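Local structure of uncharacterized protein YJL217W (Saccharomyces cerevisiae, 3O12) at residues S81-Q86 with W205-P210; V152-G157 with A176-S181. The protein acts in the galactose metabolic pathway through the GAL83 protein and may control the level of ENO1. All blocks are in the same frame, centred on the assembly; numbering follows the deposited sequence. Where two conformers were deposited one is given.

Contact 1 (S81-Q86 with W205-P210); sequences SAFTAQ and WSLTAP
T84 and T208 exchange backbone hydrogen bonds in both directions, T84 N to T208 O at 2.8 Å and T208 N to T84 O at 3.0 Å. A second reciprocal pair joins Q86 to S206, and the strand axes run antiparallel at 176°. Between these hydrogen-bonded pairs, A85 and L207 form the non-hydrogen-bonded pair, so its CA atoms come closer, to 4.4 Å.

The tight side is the one carrying F83, A85, L207 and the W205 indole. The L207 and F83 side chains meet at a slant, CD1 3.8 Å from F83 CB; the same methyl also touches A85 CB. W205 starts away from the neighbouring strand, but with CG anti to the backbone N (chi1 177°) its six-membered ring swings back, and CH2 stops 3.9 Å from A85 CB. NE1 is held by T28 O, which fixes the other end of the indole. F83, A85, W205 and L207 all rest on V186 of strand 185-191.

The looser side carries T84, Q86, S206 and T208. Here T208 OG1, placed between its backbone N and carbonyl carbon, reaches forward to bond A209 O from above the carbonyl plane instead of crossing. A water donates to T84 O and makes only a weak bond with S206 OG. T84 OG1 bonds to T153, and the extended Q86 chain carries its OE1 to R151, both on strand 148-155. Past the last bridge, P210 closes the end: its CG packs 3.6 Å from F83 N and also meets A82 CB.

With one face apolar and packed on strand 185-191 of a second sheet, and the other more polar and partly open to solvent, this is neighbouring-strand pairing in one sheet of an antiparallel beta sandwich.

Contact 2 (V152-G157 with A176-S181); sequences VTVEKG and APFPTS
A tight two-residue beta-hairpin turn belongs to this contact: K156 and G157 link strands 148-155 and 158-164, and the chain leaving edge strand 172-177 runs past the turn. K156 and G157 both have positive phi (49° and 75°), with psi also positive, consistent with a type I' turn.

The polar link is F178 N to G157 O at 3.0 Å. The bond is nearly straight at the hydrogen (163°), yet the donor stands well above the carbonyl plane and not on a lone pair. The same oxygen receives a CA-H...O contact from P177 CA, at 3.3 Å. In return, G157 CA lies 3.1 Å from F178 O, so the turn and the departing chain meet mainly through backbone atoms. A backbone bond between A176 and L159 places this contact just beyond the regular pairing of strands 158-164 and 172-177.

Underneath, the packing is looser: V154 CG1 approaches F178 CD2 obliquely, at 4.4 Å. The F178 ring is buried, touching L159 and also V104 of the second sheet, while P179 CD lies above one of its faces, offset toward the rim. On the outer side T180 supplies a methyl rather than its hydroxyl: CG2, anti to the carbonyl carbon, sits 3.8 Å from G157 N.

How the contacts relate
After the N-terminal strands, of which 41-45 and 48-52 already belong to this sheet, the chain enters strand 83-91, whose start supplies the first half of contact 1. It then passes through the second sheet and returns as strand 148-155, beside 83-91. The hairpin turn and strands 158-164 and 172-177 follow, and contact 2 closes this loop of 18 residues. After strand 185-191 of the opposing sheet, strand 199-208 closes contact 1 across 118 residues, so contact 2 is nested inside it. The two meet with A85 N 2.8 Å from V152 O; contact 1 joins inner strands 199-208 and 83-91, contact 2 the turn after 148-155 to the chain leaving edge strand 172-177.

Contact 1 (S81-Q86 with W205-P210)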
loop_
_atom_site.group_PDB
_atom_site.type_symbol
_atom_site.label_atom_id
_atom_site.label_comp_id
_atom_site.label_asym_id
_atom_site.label_seq_id
_atom_site.Cartn_x
_atom_site.Cartn_y
_atom_site.Cartn_z
ATOM N N SER A 81 -7.536 16.462 5.479
ATOM C CA SER A 81 -8.533 16.183 4.442
ATOM C C SER A 81 -7.964 16.054 3.039
ATOM O O SER A 81 -8.695 15.714 2.096
ATOM C CB SER A 81 -9.631 17.245 4.459
ATOM O OG SER A 81 -9.096 18.524 4.193
ATOM N N ALA A 82 -6.678 16.335 2.900
ATOM C CA ALA A 82 -5.964 16.185 1.637
ATOM C C ALA A 82 -4.498 15.960 1.954
ATOM O O ALA A 82 -3.979 16.497 2.942
ATOM C CB ALA A 82 -6.125 17.424 0.795
ATOM N N PHE A 83 -3.814 15.175 1.131
ATOM C CA PHE A 83 -2.415 14.875 1.401
ATOM C C PHE A 83 -1.695 14.327 0.180
ATOM O O PHE A 83 -2.332 13.855 -0.756
ATOM C CB PHE A 83 -2.304 13.841 2.537
ATOM C CG PHE A 83 -2.766 12.463 2.145
ATOM C CD1 PHE A 83 -1.892 11.555 1.570
ATOM C CD2 PHE A 83 -4.090 12.089 2.325
ATOM C CE1 PHE A 83 -2.328 10.297 1.187
ATOM C CE2 PHE A 83 -4.536 10.833 1.956
ATOM C CZ PHE A 83 -3.667 9.935 1.378
ATOM N N THR A 84 -0.365 14.390 0.220
ATOM C CA THR A 84 0.504 13.606 -0.645
ATOM C C THR A 84 1.460 12.817 0.249
ATOM O O THR A 84 2.069 13.375 1.178
ATOM C CB THR A 84 1.305 14.489 -1.613
ATOM O OG1 THR A 84 0.405 15.125 -2.528
ATOM C CG2 THR A 84 2.300 13.655 -2.397
ATOM N N ALA A 85 1.568 11.521 -0.005
ATOM C CA ALA A 85 2.425 10.629 0.758
ATOM C C ALA A 85 3.362 9.906 -0.184
ATOM O O ALA A 85 3.002 9.604 -1.333
ATOM C CB ALA A 85 1.577 9.617 1.544
ATOM N N GLN A 86 4.564 9.609 0.288
ATOM C CA GLN A 86 5.539 8.908 -0.534
ATOM C C GLN A 86 6.329 7.940 0.345
ATOM O O GLN A 86 6.564 8.220 1.529
ATOM C CB GLN A 86 6.448 9.950 -1.180
ATOM C CG GLN A 86 7.530 9.456 -2.094
ATOM C CD GLN A 86 8.223 10.625 -2.769
ATOM O OE1 GLN A 86 7.576 11.463 -3.403
ATOM N NE2 GLN A 86 9.541 10.698 -2.624
ATOM N N TRP A 205 9.933 7.853 4.052
ATOM C CA TRP A 205 8.568 8.318 4.220
ATOM C C TRP A 205 8.454 9.828 4.184
ATOM O O TRP A 205 9.270 10.547 4.777
ATOM C CB TRP A 205 8.056 7.860 5.590
ATOM C CG TRP A 205 6.671 8.342 5.912
ATOM C CD1 TRP A 205 6.320 9.298 6.821
ATOM C CD2 TRP A 205 5.455 7.891 5.309
ATOM N NE1 TRP A 205 4.953 9.460 6.831
ATOM C CE2 TRP A 205 4.402 8.607 5.912
ATOM C CE3 TRP A 205 5.157 6.946 4.316
ATOM C CZ2 TRP A 205 3.065 8.410 5.560
ATOM C CZ3 TRP A 205 3.826 6.754 3.971
ATOM C CH2 TRP A 205 2.805 7.485 4.590
ATOM N N SER A 206 7.409 10.311 3.530
ATOM C CA SER A 206 7.084 11.733 3.543
ATOM C C SER A 206 5.571 11.897 3.476
ATOM O O SER A 206 4.921 11.237 2.659
ATOM C CB SER A 206 7.743 12.437 2.354
ATOM O OG SER A 206 7.566 13.843 2.427
ATOM N N LEU A 207 5.014 12.768 4.305
ATOM C CA LEU A 207 3.589 13.061 4.291
ATOM C C LEU A 207 3.394 14.559 4.424
ATOM O O LEU A 207 3.869 15.168 5.396
ATOM C CB LEU A 207 2.875 12.332 5.429
ATOM C CG LEU A 207 1.409 12.693 5.670
ATOM C CD1 LEU A 207 0.569 12.312 4.464
ATOM C CD2 LEU A 207 0.877 12.010 6.926
ATOM N N THR A 208 2.706 15.157 3.458
ATOM C CA THR A 208 2.534 16.606 3.409
ATOM C C THR A 208 1.189 16.966 2.792
ATOM O O THR A 208 0.460 16.091 2.327
ATOM C CB THR A 208 3.628 17.265 2.551
ATOM O OG1 THR A 208 3.499 16.833 1.192
ATOM C CG2 THR A 208 5.017 16.904 3.065
ATOM N N ALA A 209 0.845 18.249 2.790
ATOM C CA ALA A 209 -0.302 18.697 2.011
ATOM C C ALA A 209 0.057 18.584 0.533
ATOM O O ALA A 209 1.228 18.595 0.174
ATOM C CB ALA A 209 -0.659 20.131 2.366
ATOM N N PRO A 210 -0.948 18.455 -0.338
ATOM C CA PRO A 210 -0.636 18.388 -1.773
ATOM C C PRO A 210 -0.056 19.712 -2.282
ATOM O O PRO A 210 -0.289 20.756 -1.672
ATOM C CB PRO A 210 -2.009 18.171 -2.419
ATOM C CG PRO A 210 -2.896 17.653 -1.323
ATOM C CD PRO A 210 -2.387 18.309 -0.065
HETATM O O HOH W 1 5.039 13.765 0.356
#

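Contact 2 (V152-G157 with A176-S181)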
loop_
_atom_site.group_PDB
_atom_site.type_symbol
_atom_site.label_atom_id
_atom_site.label_comp_id
_atom_site.label_asym_id
_atom_site.label_seq_id
_atom_site.Cartn_x
_atom_site.Cartn_y
_atom_site.Cartn_z
ATOM N N VAL A 152 1.295 8.825 -3.470
ATOM C CA VAL A 152 -0.158 8.873 -3.540
ATOM C C VAL A 152 -0.667 10.227 -3.081
ATOM O O VAL A 152 -0.216 10.748 -2.046
ATOM C CB VAL A 152 -0.785 7.778 -2.677
ATOM C CG1 VAL A 152 -2.306 7.857 -2.739
ATOM C CG2 VAL A 152 -0.299 6.409 -3.136
ATOM N N THR A 153 -1.591 10.803 -3.839
ATOM C CA THR A 153 -2.204 12.078 -3.508
ATOM C C THR A 153 -3.711 11.906 -3.447
ATOM O O THR A 153 -4.311 11.330 -4.362
ATOM C CB THR A 153 -1.858 13.140 -4.553
ATOM O OG1 THR A 153 -0.434 13.299 -4.605
ATOM C CG2 THR A 153 -2.501 14.471 -4.207
ATOM N N VAL A 154 -4.326 12.376 -2.372
ATOM C CA VAL A 154 -5.779 12.427 -2.276
ATOM C C VAL A 154 -6.189 13.855 -1.984
ATOM O O VAL A 154 -5.715 14.461 -1.017
ATOM C CB VAL A 154 -6.326 11.519 -1.156
ATOM C CG1 VAL A 154 -7.829 11.740 -1.001
ATOM C CG2 VAL A 154 -6.031 10.058 -1.459
ATOM N N GLU A 155 -7.068 14.401 -2.814
ATOM C CA GLU A 155 -7.517 15.770 -2.661
ATOM C C GLU A 155 -8.804 15.933 -3.444
ATOM O O GLU A 155 -8.925 15.433 -4.572
ATOM C CB GLU A 155 -6.459 16.738 -3.195
ATOM C CG GLU A 155 -6.791 18.209 -3.011
ATOM C CD GLU A 155 -5.676 19.122 -3.516
ATOM O OE1 GLU A 155 -4.897 18.686 -4.390
ATOM O OE2 GLU A 155 -5.593 20.274 -3.042
ATOM N N LYS A 156 -9.765 16.621 -2.839
ATOM C CA LYS A 156 -11.033 16.928 -3.491
ATOM C C LYS A 156 -11.678 15.702 -4.136
ATOM O O LYS A 156 -12.200 15.772 -5.257
ATOM C CB LYS A 156 -10.855 18.056 -4.509
ATOM C CG LYS A 156 -10.443 19.387 -3.883
ATOM C CD LYS A 156 -10.154 20.436 -4.951
ATOM C CE LYS A 156 -9.001 20.001 -5.852
ATOM N NZ LYS A 156 -8.671 21.018 -6.891
ATOM N N GLY A 157 -11.655 14.585 -3.419
ATOM C CA GLY A 157 -12.374 13.393 -3.850
ATOM C C GLY A 157 -11.733 12.645 -5.001
ATOM O O GLY A 157 -12.396 11.858 -5.690
ATOM N N ALA A 176 -8.526 8.090 -9.809
ATOM C CA ALA A 176 -9.873 7.608 -9.530
ATOM C C ALA A 176 -10.592 8.429 -8.490
ATOM O O ALA A 176 -9.956 9.089 -7.680
ATOM C CB ALA A 176 -9.795 6.178 -9.048
ATOM N N PRO A 177 -11.924 8.355 -8.462
ATOM C CA PRO A 177 -12.668 8.977 -7.365
ATOM C C PRO A 177 -12.375 8.247 -6.067
ATOM O O PRO A 177 -12.186 7.032 -6.058
ATOM C CB PRO A 177 -14.139 8.753 -7.749
ATOM C CG PRO A 177 -14.130 8.404 -9.188
ATOM C CD PRO A 177 -12.815 7.713 -9.442
ATOM N N PHE A 178 -12.358 8.991 -4.973
ATOM C CA PHE A 178 -12.179 8.390 -3.663
ATOM C C PHE A 178 -12.971 9.271 -2.707
ATOM O O PHE A 178 -13.024 10.479 -2.888
ATOM C CB PHE A 178 -10.691 8.350 -3.299
ATOM C CG PHE A 178 -10.364 7.403 -2.167
ATOM C CD1 PHE A 178 -10.499 6.033 -2.331
ATOM C CD2 PHE A 178 -9.948 7.888 -0.940
ATOM C CE1 PHE A 178 -10.203 5.158 -1.294
ATOM C CE2 PHE A 178 -9.651 7.021 0.101
ATOM C CZ PHE A 178 -9.786 5.656 -0.072
ATOM N N PRO A 179 -13.625 8.673 -1.699
ATOM C CA PRO A 179 -14.490 9.522 -0.868
ATOM C C PRO A 179 -13.747 10.653 -0.178
ATOM O O PRO A 179 -12.616 10.464 0.280
ATOM C CB PRO A 179 -15.030 8.549 0.183
ATOM C CG PRO A 179 -14.995 7.227 -0.480
ATOM C CD PRO A 179 -13.727 7.252 -1.329
ATOM N N THR A 180 -14.378 11.820 -0.096
ATOM C CA THR A 180 -13.858 12.889 0.745
ATOM C C THR A 180 -13.941 12.463 2.205
ATOM O O THR A 180 -14.795 11.653 2.578
ATOM C CB THR A 180 -14.632 14.206 0.551
ATOM O OG1 THR A 180 -16.020 13.977 0.811
ATOM C CG2 THR A 180 -14.475 14.713 -0.872
ATOM N N SER A 181 -13.049 13.008 3.028
ATOM C CA SER A 181 -13.010 12.660 4.444
ATOM C C SER A 181 -12.241 13.736 5.184
ATOM O O SER A 181 -11.336 14.359 4.611
ATOM C CB SER A 181 -12.309 11.304 4.630
ATOM O OG SER A 181 -12.415 10.856 5.974
#